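Local coordinates for protein sulfatase (Bacteroides fragilis CAG:558, PDB 6USS) that probably hydrolyses sulfate esters as a calcium-dependent arylsulfatase of a gut bacterium, and is studied here with its catalytic residue substituted, at residues D382-I387 with K394-V399; K275-G280 with K284-A289; K450-Y455 with E461-P466; V185-H190 with E233-E238. The protein carries 1 engineered substitution. One frame throughout, in Å; residues are numbered along the deposited sequence.

Interaction 1: residues D382-I387 with K394-V399; sequences DFYPSI and KHYKTV
Two tyrosine torsions build this contact. Tyr384 has its CG opposite the backbone N (chi1 -179°) and sends its ring off helix 383-390, whereas Tyr396 holds its CG between N and the carbonyl carbon (chi1 53°), which carries the ring from the extended 394-399 segment toward the helix. The rings do not stack. Tyr396 CE2 lies near the plane of the Tyr384 ring, at its edge, 4.3 Å from Tyr384 CE1. Farther out, Tyr384 OH comes within 3.3 Å of Thr398 CG2, the two side chains meeting from opposite directions. This is a methyl contact, since the polar partner of the hydroxyl is Thr147 O and Thr398 OG1 bonds to Gln400 O. Tyr396 OH also touches Pro385, 3.9 Å from its CA, but its polar link is through a water: the water lies in the plane of the Tyr396 ring, 2.7 Å from Tyr396 OH, and donates to Pro385 O at 2.9 Å. No direct hydrogen bond joins the segments, and they bury just 132 Å² between them. On the helix itself, Asp382 O accepts from both Ser386 N and Ser386 OG. While Phe383 and Ile387 pack on strands 35-41 and 315-321, the loop lies across another part of the helix, as an outer layer on a helix flanking the central sheet of the alkaline-phosphatase-like alpha/beta fold of sulfatases.

Interaction 2: residues K275-G280 with K284-A289; sequences KYIDKG and KEAAYA
Tyr276 OH has two partners: a hydrogen bond with Glu293 OE1 and a water that donates to it at 2.7 Å. The same water donates to Ala289 O at 2.8 Å, so it bridges the tyrosine to the backbone of the helix that its ring covers. The setting is a helical hairpin: short helix 273-279 ends in a Schellman motif at Gly280, and after a brief turn the chain runs back as helix 283-308. The local axes approach to 8.6 Å with their directions 132° apart, a close spacing consistent with the small alanines at the interface. Ala286 CB sits between two residues of the first helix, 3.7 Å from Tyr276 CB and 3.6 Å from Ile277 CD1. Ile277 leaves its backbone at an angle to the partner helix, and its second torsion (chi2 -76°) helps bring CD1 round to that methyl. Lys275 NZ reaches Glu293 OE1 as well, so that one carboxylate oxygen serves both a cation and the phenol of the first helix; this may help fix the ring. Apart from the water, the contact is apolar, with three of its four touching residues buried. At its centre is a CH-pi interaction: Ala289 CB stands 3.4 Å from the centroid of the Tyr276 ring and 5° off the ring normal, almost exactly over the middle of the face.

Interaction 3: residues K450-Y455 with E461-P466; sequences KLIYYY and ELFNIP
Lys450 can be followed outward across Ile465. Its CB meets Ile465 CG1 at 3.8 Å, the extended chain then carries CD to 3.6 Å from Ile465 CD1, and NZ at the tip leaves the pair to reach Ala351 O and the carboxylates of Glu353 and Glu471. The aliphatic shaft is thus packed and the ammonium held by polar groups from other parts of the chain. Beneath it runs a regular antiparallel ladder. Lys450 with Phe463 and Ile452 with Glu461 are hydrogen-bonded pairs, for example Ile452 N to Glu461 O (2.9 Å, 168° at the hydrogen); between them Leu451 and Leu462 form a non-hydrogen-bonded pair. On the face of Lys450 and Ile452, Glu461 extends toward Tyr454, whose OH donates to Glu461 OE1 at 2.8 Å. The phenol arrives from above the carboxylate, 61° out of its plane, with ring and carboxylate 83° apart. Tyr352 OH also bonds to this oxygen, which therefore has two hydroxyl partners. OE1 further lies in the plane of the Phe463 ring at its edge, and Ile452 CD1 comes to the edge as well, near the plane, 4.2 Å from Phe463 CE2. This hairpin supplies the last two strands of the four-stranded antiparallel sheet. Strand 441-446 pairs with 449-454 on its other side, 460-464 is an outermost strand within the chain, and helix 480-496 packs on the face carrying Leu451 and Leu462.

Interaction 4: residues V185-H190 with E233-E238; sequences VNIAGH and EALTLE
Ile187 overlaps the backbone and CB of Glu238, its CD1 lying 3.4 Å from Glu238 O and 3.7 Å from Glu238 CB. The contact belongs to a beta-alpha-beta crossover: strand 185-187 leads, after a long excursion, into helix 231-247 and then into the parallel strand 253-258, with strand 159-164 between the two strands. With CG1 beside the backbone N (chi1 -62°) and the chain nearly straight beyond it (chi2 160°), Ile187 projects CD1 onto the helix. Its other branch, CG2, passes 3.9 Å from Glu238 CB and 4.3 Å from Leu235 CD2. One helical turn before Glu238, that same leucine methyl meets Ala188 CB at 4.0 Å, so strand end and helix mesh mainly through aliphatic groups, with CD1 also against a helix carbonyl and no hydrogen bond across. The Glu238 side chain bends at its second torsion, and its OE2 is taken up by Tyr224 OH and Lys241 NZ; its CB serves the apolar contact while its charge is met elsewhere. The side chain of Leu235 is about 9 Å from that of the calcium ligand Asp42, so the contact lies near the metal site but is not part of it. Just past the strand the chain turns with Ala188 at positive phi, and Asn186 spans the turn as an Asx motif: OD1 accepts from Gly189 N at 2.9 Å, and ND2 donates to Gly189 O at 3.0 Å, both bonds falling on lone pairs in the carbonyl planes.

Overall arrangement
The four contacts follow one another along the chain in the order 4, 2, 1, 3, and none touches another. Interactions 1 and 4 concern layers packed about the large mixed sheet: interaction 4 is a buried, direct aliphatic seam between strand and helix, whereas interaction 1 is only partly buried, its loop meeting a helix through ring and methyl contacts and a bridging water. Interaction 2, also buried, lies away from that sheet, on the side of the chain's centre opposite interaction 1, their centres 42 Å apart; it too has a tyrosine–water–carbonyl link, but between two helices. Interaction 3 belongs to the separate four-stranded sheet and alone depends on direct hydrogen bonds across its segments.

Interaction 1: residues D382-I387 with K394-V399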
# COMPACT_ATOMS: atom_id res chain seq x y z
N ASP A 382 8.82 -19.53 -12.40
CA ASP A 382 10.23 -19.46 -11.99
C ASP A 382 10.68 -18.04 -11.68
O ASP A 382 11.64 -17.85 -10.91
CB ASP A 382 11.13 -20.04 -13.08
CG ASP A 382 10.77 -21.46 -13.48
OD1 ASP A 382 10.08 -22.15 -12.70
OD2 ASP A 382 11.17 -21.87 -14.59
N PHE A 383 10.03 -17.03 -12.29
CA PHE A 383 10.37 -15.63 -12.01
C PHE A 383 10.31 -15.30 -10.52
O PHE A 383 11.09 -14.47 -10.04
CB PHE A 383 9.42 -14.70 -12.78
CG PHE A 383 9.76 -14.51 -14.24
CD1 PHE A 383 9.90 -15.60 -15.09
CD2 PHE A 383 9.90 -13.24 -14.77
CE1 PHE A 383 10.19 -15.43 -16.45
CE2 PHE A 383 10.20 -13.05 -16.13
CZ PHE A 383 10.35 -14.15 -16.97
N TYR A 384 9.41 -15.98 -9.78
CA TYR A 384 9.22 -15.68 -8.36
C TYR A 384 10.46 -16.03 -7.53
O TYR A 384 11.05 -15.12 -6.93
CB TYR A 384 7.95 -16.38 -7.87
CG TYR A 384 7.52 -16.20 -6.44
CD1 TYR A 384 8.26 -16.72 -5.39
CD2 TYR A 384 6.30 -15.60 -6.15
CE1 TYR A 384 7.83 -16.60 -4.08
CE2 TYR A 384 5.84 -15.48 -4.86
CZ TYR A 384 6.61 -15.98 -3.82
OH TYR A 384 6.15 -15.85 -2.54
N PRO A 385 10.92 -17.29 -7.48
CA PRO A 385 12.19 -17.56 -6.77
C PRO A 385 13.36 -16.80 -7.36
O PRO A 385 14.26 -16.44 -6.61
CB PRO A 385 12.40 -19.08 -6.94
CG PRO A 385 11.14 -19.61 -7.52
CD PRO A 385 10.47 -18.48 -8.22
N SER A 386 13.38 -16.55 -8.68
CA SER A 386 14.55 -15.92 -9.29
C SER A 386 14.68 -14.47 -8.86
O SER A 386 15.78 -13.98 -8.57
CB SER A 386 14.49 -16.00 -10.81
OG SER A 386 14.31 -17.34 -11.24
N ILE A 387 13.56 -13.75 -8.79
CA ILE A 387 13.63 -12.34 -8.43
C ILE A 387 13.99 -12.20 -6.95
O ILE A 387 14.79 -11.33 -6.58
CB ILE A 387 12.30 -11.66 -8.82
CG1 ILE A 387 12.28 -11.42 -10.33
CG2 ILE A 387 12.12 -10.37 -8.03
CD1 ILE A 387 10.91 -11.24 -10.97
N LYS A 394 17.71 -14.27 1.07
CA LYS A 394 18.28 -15.61 1.18
C LYS A 394 17.37 -16.58 1.92
O LYS A 394 17.55 -17.79 1.78
CB LYS A 394 19.69 -15.55 1.83
CG LYS A 394 20.70 -14.82 0.92
CD LYS A 394 21.94 -14.26 1.61
CE LYS A 394 23.12 -14.04 0.62
NZ LYS A 394 22.80 -14.24 -0.85
N HIS A 395 16.41 -16.09 2.69
CA HIS A 395 15.46 -16.98 3.37
C HIS A 395 14.10 -16.30 3.43
O HIS A 395 14.01 -15.08 3.63
CB HIS A 395 15.92 -17.35 4.79
CG HIS A 395 16.01 -16.18 5.72
ND1 HIS A 395 14.97 -15.81 6.55
CD2 HIS A 395 17.00 -15.29 5.93
CE1 HIS A 395 15.33 -14.74 7.24
NE2 HIS A 395 16.56 -14.40 6.88
N TYR A 396 13.04 -17.10 3.27
CA TYR A 396 11.66 -16.63 3.34
C TYR A 396 10.73 -17.82 3.49
O TYR A 396 11.10 -18.96 3.20
CB TYR A 396 11.28 -15.81 2.10
CG TYR A 396 11.52 -16.49 0.76
CD1 TYR A 396 12.75 -16.35 0.12
CD2 TYR A 396 10.53 -17.22 0.12
CE1 TYR A 396 12.99 -16.93 -1.10
CE2 TYR A 396 10.77 -17.81 -1.12
CZ TYR A 396 12.01 -17.65 -1.72
OH TYR A 396 12.31 -18.21 -2.94
N LYS A 397 9.52 -17.52 3.97
CA LYS A 397 8.44 -18.48 4.11
C LYS A 397 7.22 -18.00 3.33
O LYS A 397 7.00 -16.79 3.17
CB LYS A 397 8.04 -18.65 5.57
CG LYS A 397 9.19 -18.82 6.54
CD LYS A 397 8.93 -20.04 7.42
CE LYS A 397 10.21 -20.70 7.88
NZ LYS A 397 9.99 -22.13 8.22
N THR A 398 6.42 -18.95 2.87
CA THR A 398 5.24 -18.66 2.07
C THR A 398 4.09 -19.53 2.56
O THR A 398 4.32 -20.65 3.02
CB THR A 398 5.52 -18.93 0.58
OG1 THR A 398 6.14 -20.21 0.46
CG2 THR A 398 6.47 -17.89 0.00
N VAL A 399 2.85 -19.03 2.44
CA VAL A 399 1.71 -19.89 2.79
C VAL A 399 1.52 -20.99 1.77
O VAL A 399 1.04 -22.08 2.11
CB VAL A 399 0.41 -19.07 2.96
CG1 VAL A 399 0.53 -18.06 4.12
CG2 VAL A 399 -0.01 -18.39 1.66
O HOH W 1 14.76 -17.75 -4.10

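Interaction 2: residues K275-G280 with K284-A289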
# COMPACT_ATOMS: atom_id res chain seq x y z
N LYS A 275 4.50 5.93 -40.57
CA LYS A 275 5.77 5.36 -41.01
C LYS A 275 5.59 3.93 -41.52
O LYS A 275 6.14 3.56 -42.57
CB LYS A 275 6.79 5.42 -39.88
CG LYS A 275 8.12 4.73 -40.24
CD LYS A 275 9.13 4.78 -39.08
CE LYS A 275 8.58 4.13 -37.82
NZ LYS A 275 9.65 4.07 -36.77
N TYR A 276 4.80 3.12 -40.82
CA TYR A 276 4.61 1.74 -41.25
C TYR A 276 3.72 1.65 -42.48
O TYR A 276 3.93 0.77 -43.33
CB TYR A 276 4.06 0.89 -40.10
CG TYR A 276 5.06 0.74 -38.99
CD1 TYR A 276 6.15 -0.10 -39.15
CD2 TYR A 276 4.95 1.48 -37.81
CE1 TYR A 276 7.10 -0.24 -38.15
CE2 TYR A 276 5.91 1.35 -36.79
CZ TYR A 276 6.98 0.48 -36.98
OH TYR A 276 7.95 0.32 -36.01
N ILE A 277 2.74 2.54 -42.59
CA ILE A 277 1.95 2.61 -43.81
C ILE A 277 2.86 2.91 -44.99
O ILE A 277 2.66 2.40 -46.10
CB ILE A 277 0.83 3.66 -43.67
CG1 ILE A 277 -0.18 3.26 -42.59
CG2 ILE A 277 0.09 3.83 -44.98
CD1 ILE A 277 -1.14 2.16 -43.02
N ASP A 278 3.90 3.73 -44.76
CA ASP A 278 4.86 4.03 -45.82
C ASP A 278 5.80 2.86 -46.08
O ASP A 278 6.30 2.71 -47.20
CB ASP A 278 5.65 5.28 -45.46
CG ASP A 278 4.79 6.54 -45.42
OD1 ASP A 278 3.83 6.64 -46.23
OD2 ASP A 278 5.06 7.43 -44.58
N LYS A 279 6.07 2.03 -45.07
CA LYS A 279 6.85 0.81 -45.27
C LYS A 279 6.10 -0.21 -46.12
O LYS A 279 6.71 -1.16 -46.62
CB LYS A 279 7.18 0.17 -43.92
CG LYS A 279 8.60 0.35 -43.40
CD LYS A 279 8.70 -0.26 -42.01
CE LYS A 279 10.12 -0.31 -41.51
NZ LYS A 279 10.20 -1.11 -40.25
N GLY A 280 4.79 -0.04 -46.27
CA GLY A 280 4.00 -0.95 -47.07
C GLY A 280 3.07 -1.86 -46.31
O GLY A 280 2.51 -2.78 -46.91
N LYS A 284 -4.17 -2.42 -40.43
CA LYS A 284 -4.17 -3.26 -39.23
C LYS A 284 -2.74 -3.55 -38.78
O LYS A 284 -2.40 -3.38 -37.60
CB LYS A 284 -4.90 -4.57 -39.51
CG LYS A 284 -6.40 -4.45 -39.59
CD LYS A 284 -7.00 -5.81 -39.90
CE LYS A 284 -8.51 -5.75 -39.96
NZ LYS A 284 -8.96 -4.98 -41.12
N GLU A 285 -1.88 -3.95 -39.71
CA GLU A 285 -0.51 -4.29 -39.32
C GLU A 285 0.31 -3.04 -39.00
O GLU A 285 1.19 -3.09 -38.13
CB GLU A 285 0.16 -5.14 -40.41
CG GLU A 285 -0.49 -6.53 -40.63
CD GLU A 285 -0.55 -7.39 -39.37
OE1 GLU A 285 0.50 -7.90 -38.92
OE2 GLU A 285 -1.67 -7.56 -38.82
N ALA A 286 0.05 -1.91 -39.65
CA ALA A 286 0.73 -0.68 -39.27
C ALA A 286 0.36 -0.26 -37.85
O ALA A 286 1.22 0.22 -37.10
CB ALA A 286 0.43 0.44 -40.26
N ALA A 287 -0.91 -0.43 -37.45
CA ALA A 287 -1.28 -0.11 -36.08
C ALA A 287 -0.61 -1.07 -35.08
O ALA A 287 -0.19 -0.65 -34.00
CB ALA A 287 -2.79 -0.11 -35.91
N TYR A 288 -0.52 -2.36 -35.42
CA TYR A 288 0.16 -3.29 -34.53
C TYR A 288 1.63 -2.89 -34.37
O TYR A 288 2.13 -2.74 -33.25
CB TYR A 288 0.03 -4.73 -35.03
CG TYR A 288 0.21 -5.81 -33.97
CD1 TYR A 288 -0.68 -5.95 -32.91
CD2 TYR A 288 1.28 -6.71 -34.04
CE1 TYR A 288 -0.52 -6.95 -31.93
CE2 TYR A 288 1.45 -7.70 -33.08
CZ TYR A 288 0.55 -7.81 -32.02
OH TYR A 288 0.73 -8.80 -31.08
N ALA A 289 2.32 -2.70 -35.50
CA ALA A 289 3.72 -2.28 -35.47
C ALA A 289 3.92 -1.03 -34.62
O ALA A 289 4.92 -0.91 -33.90
CB ALA A 289 4.22 -2.03 -36.89
O HOH W 2 7.37 -2.01 -34.68

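Interaction 3: residues K450-Y455 with E461-P466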
# COMPACT_ATOMS: atom_id res chain seq x y z
N LYS A 450 6.77 -32.62 -26.30
CA LYS A 450 5.64 -31.86 -25.80
C LYS A 450 4.38 -32.67 -26.06
O LYS A 450 4.15 -33.09 -27.21
CB LYS A 450 5.57 -30.49 -26.48
CG LYS A 450 4.44 -29.60 -26.02
CD LYS A 450 4.51 -28.28 -26.76
CE LYS A 450 3.48 -27.30 -26.24
NZ LYS A 450 3.44 -26.02 -27.03
N LEU A 451 3.59 -32.90 -25.02
CA LEU A 451 2.34 -33.65 -25.15
C LEU A 451 1.18 -32.74 -24.78
O LEU A 451 1.13 -32.19 -23.68
CB LEU A 451 2.34 -34.90 -24.26
CG LEU A 451 0.93 -35.52 -24.17
CD1 LEU A 451 0.55 -36.15 -25.50
CD2 LEU A 451 0.82 -36.54 -23.04
N ILE A 452 0.24 -32.59 -25.72
CA ILE A 452 -1.00 -31.85 -25.51
C ILE A 452 -2.15 -32.83 -25.50
O ILE A 452 -2.28 -33.66 -26.41
CB ILE A 452 -1.21 -30.77 -26.58
CG1 ILE A 452 -0.01 -29.81 -26.64
CG2 ILE A 452 -2.49 -30.00 -26.32
CD1 ILE A 452 0.01 -28.94 -27.88
N TYR A 453 -2.97 -32.76 -24.46
CA TYR A 453 -4.16 -33.59 -24.31
C TYR A 453 -5.39 -32.71 -24.36
O TYR A 453 -5.44 -31.67 -23.70
CB TYR A 453 -4.11 -34.36 -23.00
CG TYR A 453 -5.43 -35.01 -22.62
CD1 TYR A 453 -5.93 -36.09 -23.35
CD2 TYR A 453 -6.15 -34.57 -21.51
CE1 TYR A 453 -7.13 -36.71 -22.99
CE2 TYR A 453 -7.35 -35.18 -21.13
CZ TYR A 453 -7.83 -36.25 -21.87
OH TYR A 453 -9.02 -36.87 -21.51
N TYR A 454 -6.39 -33.13 -25.14
CA TYR A 454 -7.58 -32.33 -25.37
C TYR A 454 -8.74 -32.95 -24.59
O TYR A 454 -9.19 -34.06 -24.91
CB TYR A 454 -7.90 -32.24 -26.85
CG TYR A 454 -6.88 -31.46 -27.67
CD1 TYR A 454 -5.65 -32.03 -28.01
CD2 TYR A 454 -7.14 -30.16 -28.10
CE1 TYR A 454 -4.72 -31.34 -28.75
CE2 TYR A 454 -6.21 -29.46 -28.86
CZ TYR A 454 -5.00 -30.06 -29.19
OH TYR A 454 -4.06 -29.38 -29.95
N TYR A 455 -9.22 -32.22 -23.58
CA TYR A 455 -10.32 -32.70 -22.75
C TYR A 455 -11.56 -33.00 -23.56
O TYR A 455 -12.34 -33.88 -23.19
CB TYR A 455 -10.66 -31.66 -21.68
CG TYR A 455 -9.67 -31.53 -20.56
CD1 TYR A 455 -9.60 -32.49 -19.57
CD2 TYR A 455 -8.83 -30.44 -20.47
CE1 TYR A 455 -8.71 -32.38 -18.53
CE2 TYR A 455 -7.93 -30.31 -19.41
CZ TYR A 455 -7.89 -31.29 -18.45
OH TYR A 455 -7.02 -31.22 -17.40
N GLU A 461 -1.65 -35.05 -28.91
CA GLU A 461 -0.67 -34.62 -29.91
C GLU A 461 0.71 -34.61 -29.27
O GLU A 461 0.89 -34.12 -28.15
CB GLU A 461 -1.00 -33.22 -30.47
CG GLU A 461 -2.25 -33.18 -31.31
CD GLU A 461 -2.53 -31.81 -31.90
OE1 GLU A 461 -2.10 -30.79 -31.30
OE2 GLU A 461 -3.21 -31.74 -32.95
N LEU A 462 1.68 -35.18 -29.98
CA LEU A 462 3.05 -35.27 -29.48
C LEU A 462 3.95 -34.59 -30.50
O LEU A 462 3.94 -34.95 -31.68
CB LEU A 462 3.46 -36.73 -29.27
CG LEU A 462 4.90 -36.96 -28.80
CD1 LEU A 462 5.06 -36.47 -27.40
CD2 LEU A 462 5.28 -38.41 -28.87
N PHE A 463 4.71 -33.60 -30.05
CA PHE A 463 5.60 -32.87 -30.96
C PHE A 463 7.02 -32.90 -30.42
O PHE A 463 7.25 -32.79 -29.21
CB PHE A 463 5.16 -31.41 -31.16
CG PHE A 463 3.77 -31.26 -31.73
CD1 PHE A 463 3.54 -31.42 -33.09
CD2 PHE A 463 2.70 -30.93 -30.91
CE1 PHE A 463 2.26 -31.27 -33.62
CE2 PHE A 463 1.42 -30.78 -31.43
CZ PHE A 463 1.20 -30.95 -32.78
N ASN A 464 7.97 -33.03 -31.34
CA ASN A 464 9.38 -32.81 -31.05
C ASN A 464 9.65 -31.34 -31.34
O ASN A 464 9.88 -30.95 -32.48
CB ASN A 464 10.26 -33.70 -31.92
CG ASN A 464 11.66 -33.82 -31.36
OD1 ASN A 464 12.42 -32.85 -31.34
ND2 ASN A 464 12.00 -35.01 -30.89
N ILE A 465 9.64 -30.52 -30.28
CA ILE A 465 9.75 -29.07 -30.46
C ILE A 465 11.04 -28.66 -31.16
O ILE A 465 10.97 -27.90 -32.13
CB ILE A 465 9.53 -28.36 -29.12
CG1 ILE A 465 8.11 -28.64 -28.58
CG2 ILE A 465 9.79 -26.86 -29.25
CD1 ILE A 465 6.97 -28.12 -29.44
N PRO A 466 12.23 -29.13 -30.76
CA PRO A 466 13.44 -28.69 -31.47
C PRO A 466 13.49 -29.13 -32.93
O PRO A 466 14.18 -28.50 -33.74
CB PRO A 466 14.58 -29.31 -30.65
CG PRO A 466 13.97 -29.59 -29.30
CD PRO A 466 12.56 -29.98 -29.60

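Interaction 4: residues V185-H190 with E233-E238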
# COMPACT_ATOMS: atom_id res chain seq x y z
N VAL A 185 3.56 1.62 -4.16
CA VAL A 185 3.17 2.63 -5.15
C VAL A 185 2.38 1.93 -6.26
O VAL A 185 2.83 0.91 -6.80
CB VAL A 185 4.39 3.36 -5.73
CG1 VAL A 185 3.98 4.28 -6.89
CG2 VAL A 185 5.12 4.14 -4.63
N ASN A 186 1.22 2.49 -6.61
CA ASN A 186 0.35 1.94 -7.66
C ASN A 186 0.07 3.02 -8.70
O ASN A 186 -0.50 4.06 -8.37
CB ASN A 186 -0.97 1.41 -7.09
CG ASN A 186 -1.93 0.91 -8.18
OD1 ASN A 186 -1.52 0.70 -9.32
ND2 ASN A 186 -3.19 0.71 -7.82
N ILE A 187 0.44 2.75 -9.95
CA ILE A 187 0.05 3.57 -11.09
C ILE A 187 -0.83 2.71 -11.99
O ILE A 187 -0.35 1.74 -12.60
CB ILE A 187 1.25 4.12 -11.86
CG1 ILE A 187 2.11 5.04 -10.98
CG2 ILE A 187 0.79 4.85 -13.12
CD1 ILE A 187 3.55 5.22 -11.50
N ALA A 188 -2.12 3.05 -12.06
CA ALA A 188 -3.09 2.53 -13.04
C ALA A 188 -3.45 1.06 -12.84
O ALA A 188 -4.08 0.46 -13.73
CB ALA A 188 -2.58 2.75 -14.47
N GLY A 189 -3.09 0.46 -11.71
CA GLY A 189 -3.31 -0.96 -11.51
C GLY A 189 -4.65 -1.23 -10.85
O GLY A 189 -4.95 -0.67 -9.79
N HIS A 190 -5.45 -2.08 -11.48
CA HIS A 190 -6.72 -2.48 -10.89
C HIS A 190 -7.03 -3.90 -11.34
O HIS A 190 -6.12 -4.66 -11.71
CB HIS A 190 -7.81 -1.45 -11.23
CG HIS A 190 -8.11 -1.34 -12.70
ND1 HIS A 190 -9.37 -1.53 -13.22
CD2 HIS A 190 -7.31 -1.05 -13.75
CE1 HIS A 190 -9.34 -1.36 -14.53
NE2 HIS A 190 -8.10 -1.07 -14.88
N GLU A 233 2.83 6.04 -23.25
CA GLU A 233 3.64 7.21 -22.91
C GLU A 233 3.30 7.71 -21.51
O GLU A 233 4.20 7.97 -20.69
CB GLU A 233 3.42 8.32 -23.95
CG GLU A 233 4.29 9.58 -23.79
CD GLU A 233 5.80 9.28 -23.79
OE1 GLU A 233 6.24 8.34 -24.49
OE2 GLU A 233 6.55 10.00 -23.10
N ALA A 234 2.00 7.82 -21.21
CA ALA A 234 1.57 8.23 -19.87
C ALA A 234 2.15 7.31 -18.81
O ALA A 234 2.63 7.77 -17.76
CB ALA A 234 0.05 8.24 -19.78
N LEU A 235 2.11 6.00 -19.05
CA LEU A 235 2.63 5.05 -18.08
C LEU A 235 4.12 5.27 -17.86
O LEU A 235 4.60 5.22 -16.72
CB LEU A 235 2.35 3.62 -18.53
CG LEU A 235 0.88 3.20 -18.54
CD1 LEU A 235 0.70 1.74 -18.96
CD2 LEU A 235 0.27 3.46 -17.16
N THR A 236 4.87 5.52 -18.94
CA THR A 236 6.31 5.74 -18.81
C THR A 236 6.61 7.02 -18.02
O THR A 236 7.51 7.02 -17.17
CB THR A 236 6.95 5.80 -20.20
OG1 THR A 236 6.51 4.68 -20.97
CG2 THR A 236 8.45 5.76 -20.07
N LEU A 237 5.87 8.10 -18.27
CA LEU A 237 6.16 9.34 -17.55
C LEU A 237 5.85 9.22 -16.07
O LEU A 237 6.59 9.76 -15.23
CB LEU A 237 5.40 10.51 -18.17
CG LEU A 237 5.83 10.80 -19.60
CD1 LEU A 237 4.70 11.56 -20.32
CD2 LEU A 237 7.15 11.58 -19.64
N GLU A 238 4.77 8.51 -15.70
CA GLU A 238 4.49 8.32 -14.28
C GLU A 238 5.47 7.34 -13.65
O GLU A 238 5.83 7.49 -12.48
CB GLU A 238 3.05 7.86 -14.07
CG GLU A 238 2.04 8.87 -14.54
CD GLU A 238 2.04 10.17 -13.71
OE1 GLU A 238 1.81 10.10 -12.47
OE2 GLU A 238 2.27 11.25 -14.29